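Local coordinates for protein sugar kinase, pfkB family (Thermotoga maritima, PDB 2AJR) that probably phosphorylates a phosphorylated sugar with ATP, as a putative 1-phosphofructokinase of the pfkB (ribokinase-like) family, and holds a magnesium ion, at residues 297-302 and 323-328; 201-206 and 237-242; 58-63 and 310-315. One frame throughout, in Å; residues are numbered along the deposited sequence.

Contact 1. Residues 297-302 and 323-328; sequences GFASAL and DHFTVE
Phe-298 and Phe-325 bring their aromatic side chains together where helix 297-302 passes strand 325-328. The two ring centroids lie 5.5 Å apart and the planes are inclined at 59°. CD1 and CE1 of Phe-298 lie alongside CB and CG of Phe-325. CE1 of Phe-298 comes within 3.8 Å of CB of Phe-325. Phe-298 has CG anti to its backbone N (chi1 -164°), and this sets CD1 and CE1 of the ring beside Phe-325.

Two aliphatic side chains of the helix pack on the same Phe-325 ring. CB of Ala-299 touches CE2 of Phe-325 at 4.1 Å. One turn of helix after Phe-298, CD1 of Leu-302 lies 4.2 Å from CD2 of Phe-325. CD1 of Leu-302 also rests 3.8 Å from the backbone O of His-324. No hydrogen bond joins the two segments. An alanine in place of Phe-325 is likely to open a gap between helix and strand, leaving Phe-298, Ala-299 and Leu-302 without their shared partner.

The axes of helix and strand run 150° apart in direction, closer to antiparallel than to parallel. Strand 325-329 is an outermost strand, within this chain, of the large mixed sheet, hydrogen-bonded to strand 254-259. Ile-257 of that strand touches both phenylalanines. Tyr-275 of helix 271-286 packs on Phe-298, and Ile-318 of helix 315-319 on Ala-299.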
ATOM      1  N   GLY A 297      10.144  28.390 -11.812  1.00 35.43           N
ATOM      2  CA  GLY A 297       9.796  27.333 -10.880  1.00 34.81           C
ATOM      3  C   GLY A 297       8.298  27.294 -10.677  1.00 35.26           C
ATOM      4  O   GLY A 297       7.689  26.220 -10.724  1.00 37.02           O
ATOM      5  N   PHE A 298       7.704  28.475 -10.489  1.00 33.78           N
ATOM      6  CA  PHE A 298       6.271  28.593 -10.220  1.00 32.42           C
ATOM      7  C   PHE A 298       5.488  28.083 -11.419  1.00 31.34           C
ATOM      8  O   PHE A 298       4.514  27.367 -11.254  1.00 31.61           O
ATOM      9  CB  PHE A 298       5.890  30.052  -9.880  1.00 32.97           C
ATOM     10  CG  PHE A 298       4.542  30.196  -9.224  1.00 31.73           C
ATOM     11  CD1 PHE A 298       3.388  30.317  -9.990  1.00 32.55           C
ATOM     12  CD2 PHE A 298       4.424  30.197  -7.844  1.00 31.47           C
ATOM     13  CE1 PHE A 298       2.143  30.433  -9.383  1.00 32.54           C
ATOM     14  CE2 PHE A 298       3.185  30.318  -7.229  1.00 31.71           C
ATOM     15  CZ  PHE A 298       2.043  30.441  -7.998  1.00 31.49           C
ATOM     16  N   ALA A 299       5.939  28.430 -12.621  1.00 31.59           N
ATOM     17  CA  ALA A 299       5.326  27.940 -13.856  1.00 30.98           C
ATOM     18  C   ALA A 299       5.288  26.411 -13.888  1.00 31.92           C
ATOM     19  O   ALA A 299       4.259  25.827 -14.231  1.00 31.50           O
ATOM     20  CB  ALA A 299       6.077  28.471 -15.065  1.00 28.48           C
ATOM     21  N   SER A 300       6.400  25.766 -13.532  1.00 32.13           N
ATOM     22  CA  SER A 300       6.460  24.301 -13.546  1.00 34.58           C
ATOM     23  C   SER A 300       5.474  23.711 -12.543  1.00 35.76           C
ATOM     24  O   SER A 300       4.716  22.786 -12.883  1.00 35.21           O
ATOM     25  CB  SER A 300       7.878  23.797 -13.247  1.00 35.00           C
ATOM     26  OG  SER A 300       8.842  24.476 -14.048  1.00 39.15           O
ATOM     27  N   ALA A 301       5.484  24.267 -11.324  1.00 34.38           N
ATOM     28  CA  ALA A 301       4.578  23.838 -10.278  1.00 34.60           C
ATOM     29  C   ALA A 301       3.156  23.872 -10.808  1.00 35.88           C
ATOM     30  O   ALA A 301       2.422  22.903 -10.655  1.00 39.41           O
ATOM     31  CB  ALA A 301       4.717  24.722  -9.038  1.00 32.25           C
ATOM     32  N   LEU A 302       2.773  24.975 -11.450  1.00 34.28           N
ATOM     33  CA  LEU A 302       1.427  25.092 -11.980  1.00 34.03           C
ATOM     34  C   LEU A 302       1.187  23.989 -12.979  1.00 34.41           C
ATOM     35  O   LEU A 302       0.118  23.383 -12.968  1.00 35.65           O
ATOM     36  CB  LEU A 302       1.166  26.464 -12.637  1.00 33.59           C
ATOM     37  CG  LEU A 302       0.856  27.605 -11.654  1.00 33.62           C
ATOM     38  CD1 LEU A 302       0.717  28.915 -12.370  1.00 26.71           C
ATOM     39  CD2 LEU A 302      -0.395  27.310 -10.818  1.00 28.80           C
ATOM     40  N   ASP A 323       1.283  32.626 -18.547  1.00 42.01           N
ATOM     41  CA  ASP A 323       0.068  33.424 -18.616  1.00 41.68           C
ATOM     42  C   ASP A 323      -0.716  33.504 -17.298  1.00 39.23           C
ATOM     43  O   ASP A 323      -1.482  34.430 -17.089  1.00 39.85           O
ATOM     44  CB  ASP A 323      -0.840  32.768 -19.665  1.00 43.83           C
ATOM     45  CG  ASP A 323      -1.588  33.766 -20.513  1.00 46.52           C
ATOM     46  OD1 ASP A 323      -2.118  34.769 -19.961  1.00 48.37           O
ATOM     47  OD2 ASP A 323      -1.661  33.515 -21.739  1.00 47.58           O
ATOM     48  N   HIS A 324      -0.538  32.524 -16.425  1.00 37.79           N
ATOM     49  CA  HIS A 324      -1.482  32.275 -15.335  1.00 36.53           C
ATOM     50  C   HIS A 324      -0.936  32.625 -13.956  1.00 34.18           C
ATOM     51  O   HIS A 324      -1.355  32.032 -12.975  1.00 32.56           O
ATOM     52  CB  HIS A 324      -1.906  30.796 -15.331  1.00 37.11           C
ATOM     53  CG  HIS A 324      -2.503  30.328 -16.623  1.00 41.36           C
ATOM     54  ND1 HIS A 324      -1.963  29.297 -17.364  1.00 42.16           N
ATOM     55  CD2 HIS A 324      -3.592  30.750 -17.307  1.00 44.68           C
ATOM     56  CE1 HIS A 324      -2.696  29.102 -18.444  1.00 39.06           C
ATOM     57  NE2 HIS A 324      -3.686  29.976 -18.440  1.00 40.38           N
ATOM     58  N   PHE A 325      -0.009  33.573 -13.871  1.00 33.02           N
ATOM     59  CA  PHE A 325       0.409  34.075 -12.571  1.00 32.49           C
ATOM     60  C   PHE A 325       0.867  35.516 -12.631  1.00 31.52           C
ATOM     61  O   PHE A 325       1.236  36.000 -13.688  1.00 32.81           O
ATOM     62  CB  PHE A 325       1.476  33.168 -11.939  1.00 33.54           C
ATOM     63  CG  PHE A 325       2.789  33.154 -12.666  1.00 33.18           C
ATOM     64  CD1 PHE A 325       3.753  34.119 -12.403  1.00 33.42           C
ATOM     65  CD2 PHE A 325       3.081  32.150 -13.577  1.00 35.53           C
ATOM     66  CE1 PHE A 325       4.975  34.105 -13.056  1.00 34.59           C
ATOM     67  CE2 PHE A 325       4.309  32.116 -14.237  1.00 37.42           C
ATOM     68  CZ  PHE A 325       5.257  33.103 -13.977  1.00 38.34           C
ATOM     69  N   THR A 326       0.815  36.205 -11.492  1.00 30.55           N
ATOM     70  CA  THR A 326       1.274  37.586 -11.402  1.00 30.12           C
ATOM     71  C   THR A 326       2.462  37.648 -10.472  1.00 29.72           C
ATOM     72  O   THR A 326       2.650  36.764  -9.657  1.00 31.89           O
ATOM     73  CB  THR A 326       0.151  38.584 -10.914  1.00 29.39           C
ATOM     74  OG1 THR A 326      -0.370  38.185  -9.647  1.00 31.98           O
ATOM     75  CG2 THR A 326      -1.005  38.671 -11.921  1.00 25.41           C
ATOM     76  N   VAL A 327       3.279  38.686 -10.616  1.00 31.01           N
ATOM     77  CA  VAL A 327       4.321  39.019  -9.642  1.00 32.57           C
ATOM     78  C   VAL A 327       4.056  40.426  -9.107  1.00 34.24           C
ATOM     79  O   VAL A 327       3.870  41.361  -9.878  1.00 33.81           O
ATOM     80  CB  VAL A 327       5.751  39.008 -10.260  1.00 33.01           C
ATOM     81  CG1 VAL A 327       6.807  39.239  -9.159  1.00 29.55           C
ATOM     82  CG2 VAL A 327       6.018  37.715 -11.027  1.00 30.16           C
ATOM     83  N   GLU A 328       4.032  40.577  -7.793  1.00 36.74           N
ATOM     84  CA  GLU A 328       3.924  41.896  -7.170  1.00 37.90           C
ATOM     85  C   GLU A 328       5.214  42.102  -6.403  1.00 37.37           C
ATOM     86  O   GLU A 328       5.852  41.134  -5.958  1.00 38.42           O
ATOM     87  CB  GLU A 328       2.749  41.954  -6.185  1.00 38.10           C
ATOM     88  CG  GLU A 328       1.484  41.225  -6.645  1.00 46.32           C
ATOM     89  CD  GLU A 328       0.357  41.297  -5.626  1.00 43.20           C
ATOM     90  OE1 GLU A 328       0.665  41.307  -4.425  1.00 41.11           O
ATOM     91  OE2 GLU A 328      -0.834  41.369  -6.036  1.00 54.17           O
TER

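Contact 2. Residues 201-206 and 237-242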
ATOM      1  N   VAL A 201      16.777  28.259  -0.890  1.00 32.25           N
ATOM      2  CA  VAL A 201      16.017  27.502   0.101  1.00 33.09           C
ATOM      3  C   VAL A 201      14.525  27.622  -0.211  1.00 33.98           C
ATOM      4  O   VAL A 201      14.027  28.700  -0.554  1.00 35.63           O
ATOM      5  CB  VAL A 201      16.326  27.955   1.562  1.00 33.71           C
ATOM      6  CG1 VAL A 201      15.935  29.448   1.812  1.00 32.37           C
ATOM      7  CG2 VAL A 201      15.636  27.043   2.551  1.00 32.68           C
ATOM      8  N   LYS A 202      13.826  26.501  -0.136  1.00 34.69           N
ATOM      9  CA  LYS A 202      12.374  26.482  -0.294  1.00 35.72           C
ATOM     10  C   LYS A 202      11.820  25.601   0.818  1.00 34.19           C
ATOM     11  O   LYS A 202      11.783  24.393   0.696  1.00 35.66           O
ATOM     12  CB  LYS A 202      11.978  25.974  -1.688  1.00 36.29           C
ATOM     13  CG  LYS A 202      10.500  25.746  -1.854  1.00 37.25           C
ATOM     14  CD  LYS A 202      10.027  25.998  -3.258  1.00 38.44           C
ATOM     15  CE  LYS A 202       8.636  25.392  -3.472  1.00 42.78           C
ATOM     16  NZ  LYS A 202       7.635  26.043  -2.608  1.00 45.07           N
ATOM     17  N   PRO A 203      11.444  26.206   1.936  1.00 34.49           N
ATOM     18  CA  PRO A 203      11.013  25.387   3.044  1.00 35.03           C
ATOM     19  C   PRO A 203       9.719  24.655   2.733  1.00 36.13           C
ATOM     20  O   PRO A 203       8.860  25.184   2.030  1.00 35.36           O
ATOM     21  CB  PRO A 203      10.787  26.392   4.172  1.00 32.54           C
ATOM     22  CG  PRO A 203      11.399  27.637   3.724  1.00 35.70           C
ATOM     23  CD  PRO A 203      11.386  27.638   2.260  1.00 36.65           C
ATOM     24  N   ASP A 204       9.619  23.438   3.249  1.00 36.39           N
ATOM     25  CA  ASP A 204       8.431  22.636   3.139  1.00 37.95           C
ATOM     26  C   ASP A 204       7.595  22.894   4.378  1.00 38.31           C
ATOM     27  O   ASP A 204       7.934  22.443   5.459  1.00 39.53           O
ATOM     28  CB  ASP A 204       8.801  21.163   3.065  1.00 37.56           C
ATOM     29  CG  ASP A 204       7.586  20.259   3.008  1.00 43.18           C
ATOM     30  OD1 ASP A 204       6.440  20.763   2.828  1.00 40.38           O
ATOM     31  OD2 ASP A 204       7.795  19.034   3.127  1.00 44.22           O
ATOM     32  N   LEU A 205       6.493  23.608   4.209  1.00 38.60           N
ATOM     33  CA  LEU A 205       5.701  24.028   5.335  1.00 38.42           C
ATOM     34  C   LEU A 205       4.471  23.181   5.533  1.00 41.18           C
ATOM     35  O   LEU A 205       3.745  23.404   6.498  1.00 40.92           O
ATOM     36  CB  LEU A 205       5.321  25.485   5.173  1.00 37.78           C
ATOM     37  CG  LEU A 205       6.505  26.448   5.173  1.00 37.28           C
ATOM     38  CD1 LEU A 205       6.025  27.840   4.808  1.00 38.34           C
ATOM     39  CD2 LEU A 205       7.229  26.438   6.532  1.00 36.09           C
ATOM     40  N   ARG A 206       4.259  22.187   4.669  1.00 42.89           N
ATOM     41  CA  ARG A 206       3.108  21.293   4.784  1.00 47.56           C
ATOM     42  C   ARG A 206       2.978  20.672   6.165  1.00 47.07           C
ATOM     43  O   ARG A 206       3.879  19.970   6.638  1.00 45.01           O
ATOM     44  CB  ARG A 206       3.165  20.159   3.739  1.00 49.08           C
ATOM     45  CG  ARG A 206       2.169  20.332   2.593  1.00 55.95           C
ATOM     46  CD  ARG A 206       2.548  19.511   1.340  1.00 58.28           C
ATOM     47  NE  ARG A 206       3.602  20.173   0.553  1.00 68.78           N
ATOM     48  CZ  ARG A 206       4.837  19.704   0.334  1.00 72.97           C
ATOM     49  NH1 ARG A 206       5.245  18.522   0.826  1.00 75.04           N
ATOM     50  NH2 ARG A 206       5.685  20.433  -0.402  1.00 71.31           N
ATOM     51  N   SER A 237      15.232  32.838  -1.067  1.00 34.41           N
ATOM     52  CA  SER A 237      14.303  32.014  -0.328  1.00 34.59           C
ATOM     53  C   SER A 237      12.962  32.049  -1.040  1.00 33.82           C
ATOM     54  O   SER A 237      12.555  33.092  -1.528  1.00 33.77           O
ATOM     55  CB  SER A 237      14.169  32.518   1.107  1.00 35.31           C
ATOM     56  OG  SER A 237      13.675  33.838   1.162  1.00 36.55           O
ATOM     57  N   VAL A 238      12.303  30.896  -1.131  1.00 33.82           N
ATOM     58  CA  VAL A 238      10.977  30.796  -1.724  1.00 32.09           C
ATOM     59  C   VAL A 238      10.076  30.167  -0.680  1.00 32.21           C
ATOM     60  O   VAL A 238      10.274  29.017  -0.300  1.00 30.06           O
ATOM     61  CB  VAL A 238      10.955  29.932  -2.979  1.00 33.78           C
ATOM     62  CG1 VAL A 238       9.532  29.937  -3.583  1.00 37.71           C
ATOM     63  CG2 VAL A 238      11.975  30.417  -3.992  1.00 27.19           C
ATOM     64  N   VAL A 239       9.100  30.943  -0.209  1.00 33.23           N
ATOM     65  CA  VAL A 239       8.252  30.550   0.911  1.00 32.82           C
ATOM     66  C   VAL A 239       6.793  30.530   0.501  1.00 33.55           C
ATOM     67  O   VAL A 239       6.284  31.489  -0.057  1.00 32.01           O
ATOM     68  CB  VAL A 239       8.442  31.505   2.106  1.00 33.42           C
ATOM     69  CG1 VAL A 239       7.490  31.159   3.211  1.00 28.27           C
ATOM     70  CG2 VAL A 239       9.897  31.459   2.595  1.00 31.19           C
ATOM     71  N   SER A 240       6.119  29.422   0.803  1.00 35.95           N
ATOM     72  CA  SER A 240       4.751  29.224   0.376  1.00 35.11           C
ATOM     73  C   SER A 240       3.812  29.921   1.290  1.00 36.21           C
ATOM     74  O   SER A 240       4.007  29.947   2.515  1.00 38.46           O
ATOM     75  CB  SER A 240       4.386  27.764   0.334  1.00 31.56           C
ATOM     76  OG  SER A 240       4.999  27.211  -0.797  1.00 46.69           O
ATOM     77  N   TYR A 241       2.770  30.455   0.666  1.00 35.47           N
ATOM     78  CA  TYR A 241       1.767  31.210   1.350  1.00 35.02           C
ATOM     79  C   TYR A 241       0.408  30.905   0.740  1.00 34.75           C
ATOM     80  O   TYR A 241       0.195  31.100  -0.451  1.00 35.73           O
ATOM     81  CB  TYR A 241       2.104  32.678   1.221  1.00 33.91           C
ATOM     82  CG  TYR A 241       1.107  33.542   1.901  1.00 37.40           C
ATOM     83  CD1 TYR A 241       0.976  33.518   3.294  1.00 34.42           C
ATOM     84  CD2 TYR A 241       0.272  34.386   1.159  1.00 35.31           C
ATOM     85  CE1 TYR A 241       0.049  34.326   3.931  1.00 36.88           C
ATOM     86  CE2 TYR A 241      -0.656  35.189   1.789  1.00 38.97           C
ATOM     87  CZ  TYR A 241      -0.763  35.157   3.167  1.00 36.98           C
ATOM     88  OH  TYR A 241      -1.678  35.959   3.768  1.00 40.26           O
ATOM     89  N   GLU A 242      -0.493  30.399   1.570  1.00 35.26           N
ATOM     90  CA  GLU A 242      -1.869  30.095   1.176  1.00 36.21           C
ATOM     91  C   GLU A 242      -1.957  29.191  -0.052  1.00 36.51           C
ATOM     92  O   GLU A 242      -2.760  29.423  -0.949  1.00 32.74           O
ATOM     93  CB  GLU A 242      -2.660  31.378   0.972  1.00 36.31           C
ATOM     94  CG  GLU A 242      -2.788  32.204   2.240  1.00 44.87           C
ATOM     95  CD  GLU A 242      -3.635  31.521   3.313  1.00 52.05           C
ATOM     96  OE1 GLU A 242      -3.171  31.396   4.466  1.00 63.33           O
ATOM     97  OE2 GLU A 242      -4.775  31.117   3.011  1.00 60.45           O
TER
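A parallel beta bridge in the large sheet of the ribokinase-like fold opens this contact. Val-201, at the end of short strand 200-201, pairs with Ser-237 of strand 236-241. The N of Val-238 donates to the O of Val-201 over 2.9 Å, with an N-H...O angle of 159°. The same oxygen also receives a CA-H...O contact from Ser-237. On the face carrying Val-201 and Ser-237, CG1 of Val-201 lies 3.6 Å from CB of Ser-237. Leu-230 of helix 220-233 covers both residues.

Beyond the bridge, 201-206 leaves the regular strand but stays beside its neighbour. CA of Lys-202 makes a CA-H...O contact of 3.3 Å with the O of Val-238. The aliphatic chain of Lys-202 crosses Val-238, with CD of Lys-202 4.0 Å from CG1 of Val-238. NZ forms a cation-pi contact with Tyr-275 and a long, weak ion pair with Asp-246. NZ also comes near OG of Ser-240, but the angle is too poor for a hydrogen bond. That hydroxyl is instead hydrogen-bonded to Asp-246. CD of Pro-203 lies against the O of Val-238 at 3.1 Å. CD of Pro-203 also packs against CG2 of Val-239 at 4.1 Å.

The loop then turns at Asp-204, whose OD1 accepts from the N of Arg-206 in an Asx turn. The turn spans Leu-205 and probably helps set its backbone, while the leucine side chain reaches back to the strand. CD1 of Leu-205 meets CG1 of Val-239 at 4.0 Å and the O of Ser-240 at 3.7 Å.

Contact 3. Residues 58-63 and 310-315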
ATOM      1  N   SER A  58      15.051  14.665 -10.152  1.00 29.02           N
ATOM      2  CA  SER A  58      15.752  13.972 -11.229  1.00 29.98           C
ATOM      3  C   SER A  58      14.831  13.626 -12.392  1.00 30.19           C
ATOM      4  O   SER A  58      15.181  13.826 -13.551  1.00 30.53           O
ATOM      5  CB  SER A  58      16.423  12.697 -10.719  1.00 30.84           C
ATOM      6  OG  SER A  58      17.578  12.998  -9.943  1.00 33.80           O
ATOM      7  N   ILE A  59      13.651  13.099 -12.092  1.00 31.59           N
ATOM      8  CA  ILE A  59      12.687  12.777 -13.148  1.00 31.64           C
ATOM      9  C   ILE A  59      12.318  14.076 -13.886  1.00 31.73           C
ATOM     10  O   ILE A  59      12.427  14.141 -15.107  1.00 33.27           O
ATOM     11  CB  ILE A  59      11.438  12.025 -12.591  1.00 32.37           C
ATOM     12  CG1 ILE A  59      11.859  10.634 -12.080  1.00 33.97           C
ATOM     13  CG2 ILE A  59      10.333  11.898 -13.660  1.00 26.52           C
ATOM     14  CD1 ILE A  59      10.897   9.990 -11.078  1.00 29.63           C
ATOM     15  N   ALA A  60      11.922  15.102 -13.138  1.00 30.75           N
ATOM     16  CA  ALA A  60      11.651  16.440 -13.690  1.00 30.88           C
ATOM     17  C   ALA A  60      12.782  16.978 -14.596  1.00 31.67           C
ATOM     18  O   ALA A  60      12.541  17.392 -15.730  1.00 32.66           O
ATOM     19  CB  ALA A  60      11.387  17.421 -12.567  1.00 27.85           C
ATOM     20  N   LEU A  61      14.011  16.981 -14.099  1.00 30.95           N
ATOM     21  CA  LEU A  61      15.130  17.451 -14.904  1.00 31.28           C
ATOM     22  C   LEU A  61      15.306  16.632 -16.200  1.00 31.98           C
ATOM     23  O   LEU A  61      15.617  17.205 -17.263  1.00 32.78           O
ATOM     24  CB  LEU A  61      16.424  17.472 -14.085  1.00 30.02           C
ATOM     25  CG  LEU A  61      16.479  18.537 -12.993  1.00 30.16           C
ATOM     26  CD1 LEU A  61      17.730  18.349 -12.142  1.00 32.97           C
ATOM     27  CD2 LEU A  61      16.424  19.945 -13.579  1.00 19.80           C
ATOM     28  N   SER A  62      15.080  15.319 -16.123  1.00 31.84           N
ATOM     29  CA  SER A  62      15.192  14.455 -17.301  1.00 33.84           C
ATOM     30  C   SER A  62      14.219  14.861 -18.410  1.00 33.61           C
ATOM     31  O   SER A  62      14.604  14.909 -19.559  1.00 33.62           O
ATOM     32  CB  SER A  62      15.005  12.977 -16.944  1.00 34.47           C
ATOM     33  OG  SER A  62      13.637  12.644 -16.853  1.00 38.17           O
ATOM     34  N   LYS A  63      12.983  15.202 -18.064  1.00 34.95           N
ATOM     35  CA  LYS A  63      11.999  15.646 -19.055  1.00 36.95           C
ATOM     36  C   LYS A  63      12.464  16.902 -19.778  1.00 36.20           C
ATOM     37  O   LYS A  63      12.027  17.177 -20.896  1.00 36.09           O
ATOM     38  CB  LYS A  63      10.648  15.956 -18.403  1.00 39.76           C
ATOM     39  CG  LYS A  63       9.948  14.778 -17.714  1.00 47.59           C
ATOM     40  CD  LYS A  63       9.117  13.932 -18.667  1.00 51.97           C
ATOM     41  CE  LYS A  63       8.104  13.064 -17.890  1.00 56.64           C
ATOM     42  NZ  LYS A  63       6.800  13.775 -17.651  1.00 61.74           N
ATOM     43  N   LYS A 310       0.837  12.349 -10.506  1.00 38.64           N
ATOM     44  CA  LYS A 310       2.163  12.911 -10.405  1.00 38.90           C
ATOM     45  C   LYS A 310       2.643  13.049 -11.832  1.00 39.58           C
ATOM     46  O   LYS A 310       2.749  12.047 -12.548  1.00 41.10           O
ATOM     47  CB  LYS A 310       3.098  11.983  -9.615  1.00 39.63           C
ATOM     48  CG  LYS A 310       4.465  12.600  -9.294  1.00 40.71           C
ATOM     49  CD  LYS A 310       5.187  11.894  -8.126  1.00 38.49           C
ATOM     50  CE  LYS A 310       5.591  10.469  -8.471  1.00 41.90           C
ATOM     51  NZ  LYS A 310       6.624   9.921  -7.538  1.00 40.69           N
ATOM     52  N   TYR A 311       2.852  14.297 -12.244  1.00 37.39           N
ATOM     53  CA  TYR A 311       3.296  14.637 -13.570  1.00 37.60           C
ATOM     54  C   TYR A 311       4.375  15.694 -13.440  1.00 37.70           C
ATOM     55  O   TYR A 311       4.163  16.751 -12.875  1.00 38.98           O
ATOM     56  CB  TYR A 311       2.121  15.151 -14.402  1.00 37.83           C
ATOM     57  CG  TYR A 311       2.488  15.858 -15.697  1.00 38.47           C
ATOM     58  CD1 TYR A 311       3.056  15.169 -16.775  1.00 40.03           C
ATOM     59  CD2 TYR A 311       2.222  17.210 -15.860  1.00 39.72           C
ATOM     60  CE1 TYR A 311       3.379  15.832 -17.969  1.00 36.98           C
ATOM     61  CE2 TYR A 311       2.526  17.878 -17.033  1.00 36.73           C
ATOM     62  CZ  TYR A 311       3.102  17.197 -18.088  1.00 41.98           C
ATOM     63  OH  TYR A 311       3.398  17.917 -19.239  1.00 42.88           O
HETATM   64  N   MSE A 312       5.552  15.374 -13.935  1.00 38.31           N
HETATM   65  CA  MSE A 312       6.617  16.335 -14.055  1.00 38.27           C
HETATM   66  C   MSE A 312       6.516  16.873 -15.482  1.00 37.50           C
HETATM   67  O   MSE A 312       6.540  16.103 -16.436  1.00 37.44           O
HETATM   68  CB  MSE A 312       7.961  15.655 -13.818  1.00 37.81           C
HETATM   69  CG  MSE A 312       8.081  14.969 -12.471  1.00 39.43           C
HETATM   70 SE   MSE A 312       7.895  16.225 -10.916  1.00 48.95          SE
HETATM   71  CE  MSE A 312       6.252  15.466 -10.025  1.00 40.14           C
ATOM     72  N   PRO A 313       6.375  18.194 -15.630  1.00 37.41           N
ATOM     73  CA  PRO A 313       6.071  18.772 -16.933  1.00 38.66           C
ATOM     74  C   PRO A 313       7.260  18.856 -17.875  1.00 38.67           C
ATOM     75  O   PRO A 313       8.400  18.853 -17.421  1.00 39.43           O
ATOM     76  CB  PRO A 313       5.606  20.180 -16.569  1.00 39.82           C
ATOM     77  CG  PRO A 313       6.380  20.510 -15.336  1.00 38.77           C
ATOM     78  CD  PRO A 313       6.477  19.224 -14.582  1.00 37.28           C
ATOM     79  N   ASP A 314       6.982  18.916 -19.174  1.00 38.46           N
ATOM     80  CA  ASP A 314       8.000  19.289 -20.160  1.00 39.52           C
ATOM     81  C   ASP A 314       7.978  20.800 -20.438  1.00 37.90           C
ATOM     82  O   ASP A 314       7.050  21.505 -20.016  1.00 38.52           O
ATOM     83  CB  ASP A 314       7.894  18.465 -21.463  1.00 39.71           C
ATOM     84  CG  ASP A 314       6.573  18.672 -22.231  1.00 43.72           C
ATOM     85  OD1 ASP A 314       5.878  19.705 -22.088  1.00 45.23           O
ATOM     86  OD2 ASP A 314       6.247  17.769 -23.025  1.00 48.12           O
ATOM     87  N   LEU A 315       9.004  21.277 -21.138  1.00 36.67           N
ATOM     88  CA  LEU A 315       9.187  22.709 -21.389  1.00 36.54           C
ATOM     89  C   LEU A 315       7.974  23.362 -22.059  1.00 37.46           C
ATOM     90  O   LEU A 315       7.613  24.473 -21.714  1.00 37.28           O
ATOM     91  CB  LEU A 315      10.451  22.959 -22.223  1.00 36.08           C
ATOM     92  CG  LEU A 315      10.846  24.429 -22.428  1.00 37.16           C
ATOM     93  CD1 LEU A 315      11.052  25.123 -21.080  1.00 24.71           C
ATOM     94  CD2 LEU A 315      12.086  24.556 -23.305  1.00 33.07           C
TER
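Ala-60 and Met-312, a selenomethionine, form the tight, buried part of this contact. They join helix 53-63 to the loop between helices 290-304 and 315-319. CB of Met-312 sits 3.8 Å from CA of Ala-60. SE of Met-312 lies 4.0 Å from CB of Ala-60. CG of Met-312 meets CG2 of Ile-59 at 4.0 Å, and these two side chains cross at about a right angle. With CG anti to its carbonyl carbon (chi1 -58°), Met-312 lays CG beside the helix backbone. Further bends at chi2 and chi3 lead the end of the chain away. Ala-277 of helix 271-286 also packs on Ala-60.

The other side is open to solvent and carries Lys-63. Its chain, bent at chi2 and chi4, curls over the loop. CB of Lys-63 approaches the O of Pro-313 at 3.8 Å. NZ of Lys-63 donates to the O of Met-312 over 2.6 Å, in the carbonyl plane. NZ of Lys-63 also lies 4.0 Å from CE1 of Tyr-311. CB of Asp-314 borders the contact, while its OD1 caps the N of Ala-317, at the start of helix 315-319.

Tyr-311 makes a cation-pi contact with Arg-307, a magnesium-site residue, and its side chain lies about 5 Å from the metal. The Lys-63 ammonium thus satisfies the Met-312 carbonyl in a segment without regular structure.

Contact 3 spans most of the chain, from 58-63 to 310-315. Contact 2 is nested inside the loop it closes, and contact 1 opens only after contact 2 has closed. Contacts 1 and 3 cross in sequence and touch in space, where the O of Ser-300 lies 3.7 Å from CG of Pro-313. Their centres are about 17 Å apart. Contacts 1 and 2 reach the same mixed sheet, with centres about 15 Å apart and no direct touch. Helix 271-286 packs against all three. Together they link an early helix, the middle of the large sheet and its C-terminal edge strand, with the magnesium site nearest contact 3.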